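Local coordinates for probable membrane transporter protein MamO (Magnetospirillum magneticum, PDB 5HMA), which promotes magnetite nucleation through an inactive, metal-binding protease-like domain, activates the protease MamE, and may transport a solute through its membrane part, at residues Gly70-Leu75 against Leu126-Thr131; Leu85-Ala90 against Gly157-Ile162; Phe104-Asn107 against Ala111-Val114. All coordinates share one frame; numbering follows the deposited sequence.

Interaction 1: residues Gly70-Leu75 against Leu126-Thr131; sequences GHDLAL and LAVGAT. With NI (nickel (II) ion), chain C.
D72 meets V128 at the cleft between the two beta barrels of a trypsin-like fold, at what is probably the position of the catalytic-triad aspartate in active relatives. The touch is one of van der Waals packing: carboxylate OD2 of D72 lies 3.8 Å from CG1 of V128, the side chains crossing at about a right angle. CG of D72 is anti to the backbone N (chi1 -171°), which turns the carboxylate toward V128. A lighter touch brings CG2 of T131 to 4.2 Å from CA of G70.

No hydrogen bond crosses the contact. OD2 of D72 is bonded to ND1 of H39, the His-Asp pair familiar from the triad, although MamO is probably not a protease. Within 126-131, V128 to T131 form a type II' turn, tied by V128 N to T131 O at 2.9 Å and by T131 N to V128 O at 3.0 Å.

Metal binding falls to the neighbouring residue. The side chain of H71 leaves the backbone away from 126-131, and its NE2 binds nickel at 2.2 Å. H186 supplies a second imidazole, and of the three bound waters two stand opposite each other across the ion.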
# COMPACT_ATOMS: atom_id res chain seq x y z
N GLY A 70 -1.51 -3.81 14.85
CA GLY A 70 -2.43 -4.93 14.78
C GLY A 70 -2.91 -5.28 13.38
O GLY A 70 -3.56 -6.30 13.18
N HIS A 71 -2.58 -4.43 12.41
CA HIS A 71 -2.93 -4.69 11.01
C HIS A 71 -1.74 -4.47 10.08
O HIS A 71 -1.90 -4.43 8.87
CB HIS A 71 -4.09 -3.80 10.57
CG HIS A 71 -5.32 -3.95 11.42
ND1 HIS A 71 -6.28 -4.91 11.18
CD2 HIS A 71 -5.75 -3.24 12.49
CE1 HIS A 71 -7.25 -4.79 12.08
NE2 HIS A 71 -6.95 -3.79 12.88
N ASP A 72 -0.56 -4.32 10.67
CA ASP A 72 0.68 -4.11 9.92
C ASP A 72 0.59 -2.92 8.98
O ASP A 72 1.08 -2.96 7.85
CB ASP A 72 1.05 -5.38 9.14
CG ASP A 72 2.43 -5.30 8.52
OD1 ASP A 72 3.29 -4.58 9.07
OD2 ASP A 72 2.66 -5.95 7.47
N LEU A 73 -0.04 -1.84 9.43
CA LEU A 73 -0.07 -0.63 8.62
C LEU A 73 0.62 0.55 9.32
O LEU A 73 0.66 0.63 10.56
CB LEU A 73 -1.50 -0.25 8.25
CG LEU A 73 -2.28 -1.25 7.41
CD1 LEU A 73 -3.62 -0.67 7.01
CD2 LEU A 73 -1.49 -1.65 6.19
N ALA A 74 1.16 1.44 8.51
CA ALA A 74 1.75 2.70 8.96
C ALA A 74 1.20 3.85 8.13
O ALA A 74 1.04 3.74 6.91
CB ALA A 74 3.28 2.65 8.85
N LEU A 75 0.89 4.95 8.82
CA LEU A 75 0.52 6.21 8.18
C LEU A 75 1.75 7.10 8.15
O LEU A 75 2.30 7.44 9.19
CB LEU A 75 -0.62 6.91 8.93
CG LEU A 75 -1.01 8.28 8.36
CD1 LEU A 75 -1.62 8.10 6.98
CD2 LEU A 75 -1.95 9.07 9.29
N LEU A 126 -3.29 -14.03 8.90
CA LEU A 126 -1.89 -13.97 8.48
C LEU A 126 -1.00 -13.58 9.64
O LEU A 126 -1.33 -12.67 10.41
CB LEU A 126 -1.70 -12.97 7.33
CG LEU A 126 -0.26 -12.74 6.85
CD1 LEU A 126 0.31 -14.01 6.28
CD2 LEU A 126 -0.18 -11.61 5.84
N ALA A 127 0.13 -14.27 9.78
CA ALA A 127 1.10 -13.92 10.80
C ALA A 127 2.22 -13.08 10.20
O ALA A 127 2.90 -13.51 9.27
CB ALA A 127 1.66 -15.17 11.47
N VAL A 128 2.38 -11.87 10.73
CA VAL A 128 3.49 -10.99 10.36
C VAL A 128 4.35 -10.81 11.60
O VAL A 128 3.96 -10.13 12.55
CB VAL A 128 2.99 -9.64 9.84
CG1 VAL A 128 4.18 -8.70 9.55
CG2 VAL A 128 2.12 -9.83 8.61
N GLY A 129 5.53 -11.42 11.60
CA GLY A 129 6.33 -11.49 12.80
C GLY A 129 5.53 -12.14 13.92
O GLY A 129 5.02 -13.25 13.75
N ALA A 130 5.40 -11.45 15.05
CA ALA A 130 4.69 -11.99 16.21
C ALA A 130 3.21 -11.60 16.21
O ALA A 130 2.45 -12.02 17.08
CB ALA A 130 5.36 -11.52 17.50
N THR A 131 2.80 -10.81 15.23
CA THR A 131 1.43 -10.32 15.19
C THR A 131 0.54 -11.24 14.36
O THR A 131 0.82 -11.52 13.19
CB THR A 131 1.37 -8.89 14.63
OG1 THR A 131 2.25 -8.04 15.38
CG2 THR A 131 -0.04 -8.33 14.72
NI NI C . -8.00 -3.24 14.76
O HOH W 1 -6.11 -3.04 15.87
O HOH W 2 -9.86 -3.43 13.60
O HOH W 3 -7.89 -5.43 15.14

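Interaction 2: residues Leu85-Ala90 against Gly157-Ile162; sequences LHFRMA and GDLVGI
L159 and F87 carry most of this contact, an example of an aromatic ring seating a connecting segment against a strand. The two side chains cross at about a right angle. CB of L159 sits 3.9 Å from CD1 of F87; chi1 of -178° puts CG of L159 opposite the backbone N, and chi2 of 63° then sets its CD1 methyl over the centre of the F87 ring, 4.3 Å above the plane. The same ring meets G157 differently: the carbonyl O of G157 lies in the ring plane at its edge, 3.6 Å from CE1 of F87. One aromatic group thus receives a methyl on its face and a carbonyl at its rim. The other methyl of L159, CD2, touches SD of M89 at 4.2 Å.

Polar contact across the gap is indirect. A single water accepts from L159 N at 2.9 Å and donates to R88 O at 3.1 Å, joining the two backbones.

Beyond the pair, F87 hydrogen-bonds through its backbone to I27 of strand 23-29 and packs on P151 and V153 of strand 151-153. The segment 85-90 therefore runs between the two barrels, as expected of the interdomain connection in the double-barrel chymotrypsin fold.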
# COMPACT_ATOMS: atom_id res chain seq x y z
N LEU A 85 -2.26 14.30 -5.96
CA LEU A 85 -3.39 13.45 -6.32
C LEU A 85 -3.38 12.23 -5.40
O LEU A 85 -2.32 11.68 -5.09
CB LEU A 85 -3.31 13.04 -7.79
CG LEU A 85 -3.49 14.17 -8.80
CD1 LEU A 85 -3.40 13.65 -10.24
CD2 LEU A 85 -4.82 14.86 -8.56
N HIS A 86 -4.55 11.78 -4.96
CA HIS A 86 -4.58 10.80 -3.88
C HIS A 86 -5.87 10.02 -3.94
O HIS A 86 -6.84 10.50 -4.52
CB HIS A 86 -4.49 11.51 -2.52
CG HIS A 86 -5.60 12.49 -2.30
ND1 HIS A 86 -6.74 12.18 -1.57
CD2 HIS A 86 -5.78 13.75 -2.76
CE1 HIS A 86 -7.56 13.22 -1.58
NE2 HIS A 86 -7.00 14.18 -2.30
N PHE A 87 -5.89 8.85 -3.31
CA PHE A 87 -7.15 8.14 -3.09
C PHE A 87 -8.07 8.94 -2.17
O PHE A 87 -7.64 9.44 -1.13
CB PHE A 87 -6.87 6.76 -2.50
CG PHE A 87 -6.25 5.81 -3.48
CD1 PHE A 87 -7.02 5.23 -4.49
CD2 PHE A 87 -4.89 5.51 -3.41
CE1 PHE A 87 -6.46 4.36 -5.42
CE2 PHE A 87 -4.31 4.62 -4.34
CZ PHE A 87 -5.10 4.05 -5.35
N ARG A 88 -9.33 9.07 -2.55
CA ARG A 88 -10.31 9.70 -1.67
C ARG A 88 -10.83 8.70 -0.65
O ARG A 88 -11.47 7.70 -1.02
CB ARG A 88 -11.49 10.26 -2.46
CG ARG A 88 -11.13 11.23 -3.57
CD ARG A 88 -12.41 11.81 -4.16
NE ARG A 88 -13.24 12.44 -3.13
CZ ARG A 88 -14.57 12.41 -3.10
NH1 ARG A 88 -15.24 11.76 -4.04
NH2 ARG A 88 -15.22 13.01 -2.11
N MET A 89 -10.59 8.96 0.63
CA MET A 89 -11.00 8.04 1.69
C MET A 89 -12.52 7.89 1.79
O MET A 89 -13.02 6.85 2.22
CB MET A 89 -10.42 8.47 3.04
CG MET A 89 -8.90 8.37 3.10
SD MET A 89 -8.29 6.74 2.65
CE MET A 89 -8.92 5.78 4.02
N ALA A 90 -13.25 8.92 1.39
CA ALA A 90 -14.71 8.83 1.33
C ALA A 90 -15.18 7.80 0.30
O ALA A 90 -16.28 7.28 0.41
CB ALA A 90 -15.30 10.20 1.02
N GLY A 157 -11.56 2.08 -9.47
CA GLY A 157 -10.41 2.80 -8.96
C GLY A 157 -10.53 3.18 -7.50
O GLY A 157 -9.65 3.85 -6.96
N ASP A 158 -11.61 2.77 -6.84
CA ASP A 158 -11.76 3.01 -5.41
C ASP A 158 -10.76 2.18 -4.61
O ASP A 158 -10.50 1.01 -4.92
CB ASP A 158 -13.18 2.66 -4.95
CG ASP A 158 -14.24 3.44 -5.71
OD1 ASP A 158 -13.95 4.59 -6.10
OD2 ASP A 158 -15.35 2.90 -5.91
N LEU A 159 -10.18 2.79 -3.58
CA LEU A 159 -9.27 2.07 -2.69
C LEU A 159 -10.07 0.99 -1.95
O LEU A 159 -11.07 1.31 -1.32
CB LEU A 159 -8.62 3.03 -1.70
CG LEU A 159 -7.60 2.41 -0.74
CD1 LEU A 159 -6.43 1.83 -1.51
CD2 LEU A 159 -7.11 3.45 0.24
N VAL A 160 -9.64 -0.27 -2.01
CA VAL A 160 -10.35 -1.28 -1.22
C VAL A 160 -9.44 -1.88 -0.18
O VAL A 160 -9.90 -2.53 0.77
CB VAL A 160 -11.00 -2.37 -2.11
CG1 VAL A 160 -12.04 -1.75 -3.03
CG2 VAL A 160 -9.97 -3.14 -2.91
N GLY A 161 -8.14 -1.65 -0.30
CA GLY A 161 -7.23 -2.14 0.72
C GLY A 161 -5.75 -1.95 0.45
O GLY A 161 -5.35 -1.37 -0.56
N ILE A 162 -4.94 -2.45 1.37
CA ILE A 162 -3.49 -2.36 1.31
C ILE A 162 -2.91 -3.78 1.28
O ILE A 162 -3.23 -4.60 2.14
CB ILE A 162 -2.92 -1.56 2.49
CG1 ILE A 162 -3.45 -0.12 2.48
CG2 ILE A 162 -1.40 -1.60 2.46
CD1 ILE A 162 -2.97 0.70 1.28
O HOH W 4 -10.80 5.59 -3.17

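Interaction 3: residues Phe104-Asn107 against Ala111-Val114; sequences FGRN and APLV
Torsions about the first side-chain bond bring V114 to F104 and N107 to A111. At V114, chi1 of 62° tucks CG1 between the backbone N and the carbonyl carbon and leaves CG2 to extend over the F104 ring. That methyl makes a CH-pi contact, 3.6 Å from the ring centroid of F104 and 15° off the ring normal. At N107, chi1 of 67° folds the amide back toward A111, whose N donates to OD1 of N107 at 2.9 Å from above the amide plane. OD1 also accepts from A109 N, completing an Asx turn, so two backbone N-H groups of the loop converge on one oxygen.

Between these ends runs an antiparallel ladder. G105 and L113 form the hydrogen-bonded pair, with G105 N to L113 O at 2.8 Å and L113 N to G105 O at 2.7 Å. N107 N donates to A111 O at 2.8 Å, nearly along the C=O axis, and CD1 of L113 packs 4.0 Å from CB of N107. On the face shared with F104 and V114, R106 bends at its third torsion, laying one guanidinium face against P112, with NH2 of R106 3.4 Å from CD of P112. NE of R106 is bonded to G110 O.

Strand 151-153 pairs antiparallel with the other edge of strand 100-106, F104 bonding to P151, and R106 ties the hairpin to strands 9-13 and 23-29.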
# COMPACT_ATOMS: atom_id res chain seq x y z
N PHE A 104 -1.77 -2.56 -7.33
CA PHE A 104 -0.78 -1.66 -7.92
C PHE A 104 0.45 -1.56 -7.02
O PHE A 104 0.33 -1.63 -5.79
CB PHE A 104 -1.37 -0.25 -8.12
CG PHE A 104 -2.34 -0.13 -9.27
CD1 PHE A 104 -3.66 -0.54 -9.13
CD2 PHE A 104 -1.94 0.44 -10.48
CE1 PHE A 104 -4.57 -0.40 -10.19
CE2 PHE A 104 -2.84 0.58 -11.53
CZ PHE A 104 -4.15 0.15 -11.39
N GLY A 105 1.62 -1.35 -7.62
CA GLY A 105 2.84 -1.11 -6.86
C GLY A 105 3.86 -0.37 -7.70
O GLY A 105 3.58 0.03 -8.83
N ARG A 106 5.05 -0.16 -7.14
CA ARG A 106 6.17 0.40 -7.91
C ARG A 106 7.39 -0.44 -7.60
O ARG A 106 7.65 -0.79 -6.44
CB ARG A 106 6.42 1.89 -7.58
CG ARG A 106 5.20 2.79 -7.79
CD ARG A 106 5.55 4.22 -8.18
NE ARG A 106 5.65 4.39 -9.63
CZ ARG A 106 4.66 4.83 -10.41
NH1 ARG A 106 3.48 5.15 -9.91
NH2 ARG A 106 4.86 4.94 -11.72
N ASN A 107 8.15 -0.76 -8.64
CA ASN A 107 9.31 -1.60 -8.45
C ASN A 107 10.53 -0.78 -7.99
O ASN A 107 10.44 0.43 -7.74
CB ASN A 107 9.60 -2.40 -9.73
CG ASN A 107 10.03 -1.52 -10.89
OD1 ASN A 107 10.39 -0.36 -10.74
ND2 ASN A 107 10.02 -2.10 -12.09
N ALA A 111 9.22 2.10 -11.61
CA ALA A 111 8.22 1.76 -12.61
C ALA A 111 6.97 1.23 -11.94
O ALA A 111 7.04 0.57 -10.89
CB ALA A 111 8.77 0.73 -13.61
N PRO A 112 5.80 1.51 -12.54
CA PRO A 112 4.53 1.03 -12.01
C PRO A 112 4.33 -0.47 -12.25
O PRO A 112 4.73 -1.00 -13.28
CB PRO A 112 3.49 1.85 -12.79
CG PRO A 112 4.18 2.17 -14.08
CD PRO A 112 5.63 2.36 -13.74
N LEU A 113 3.72 -1.14 -11.28
CA LEU A 113 3.34 -2.54 -11.41
C LEU A 113 1.84 -2.64 -11.24
O LEU A 113 1.28 -2.05 -10.32
CB LEU A 113 4.02 -3.40 -10.35
CG LEU A 113 5.54 -3.35 -10.25
CD1 LEU A 113 6.00 -4.00 -8.94
CD2 LEU A 113 6.15 -4.05 -11.46
N VAL A 114 1.18 -3.40 -12.09
CA VAL A 114 -0.24 -3.66 -11.88
C VAL A 114 -0.55 -5.10 -12.24
O VAL A 114 -0.01 -5.65 -13.20
CB VAL A 114 -1.12 -2.67 -12.69
CG1 VAL A 114 -0.89 -2.84 -14.18
CG2 VAL A 114 -2.59 -2.88 -12.36

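The three contacts illustrate how chemistry follows place in a double barrel. Interaction 3 is local, a hairpin of the second barrel joined by direct hydrogen bonds, chiefly between backbones; on one face F104 and R106 are buried while P112 and V114 are exposed. Interactions 1 and 2 join distant pieces of chain with no direct hydrogen bond across. Interaction 2 rests on largely buried apolar side chains and one bridging water, interaction 1 on sparse packing at a partly open cleft beside the nickel site. Strand 159-167, which carries part of 157-162, also touches D72 and L73 of interaction 1, L73 CD2 lying 3.7 Å from I162 CG2. Interactions 1 and 3 lie on opposite sides of the chain's centre.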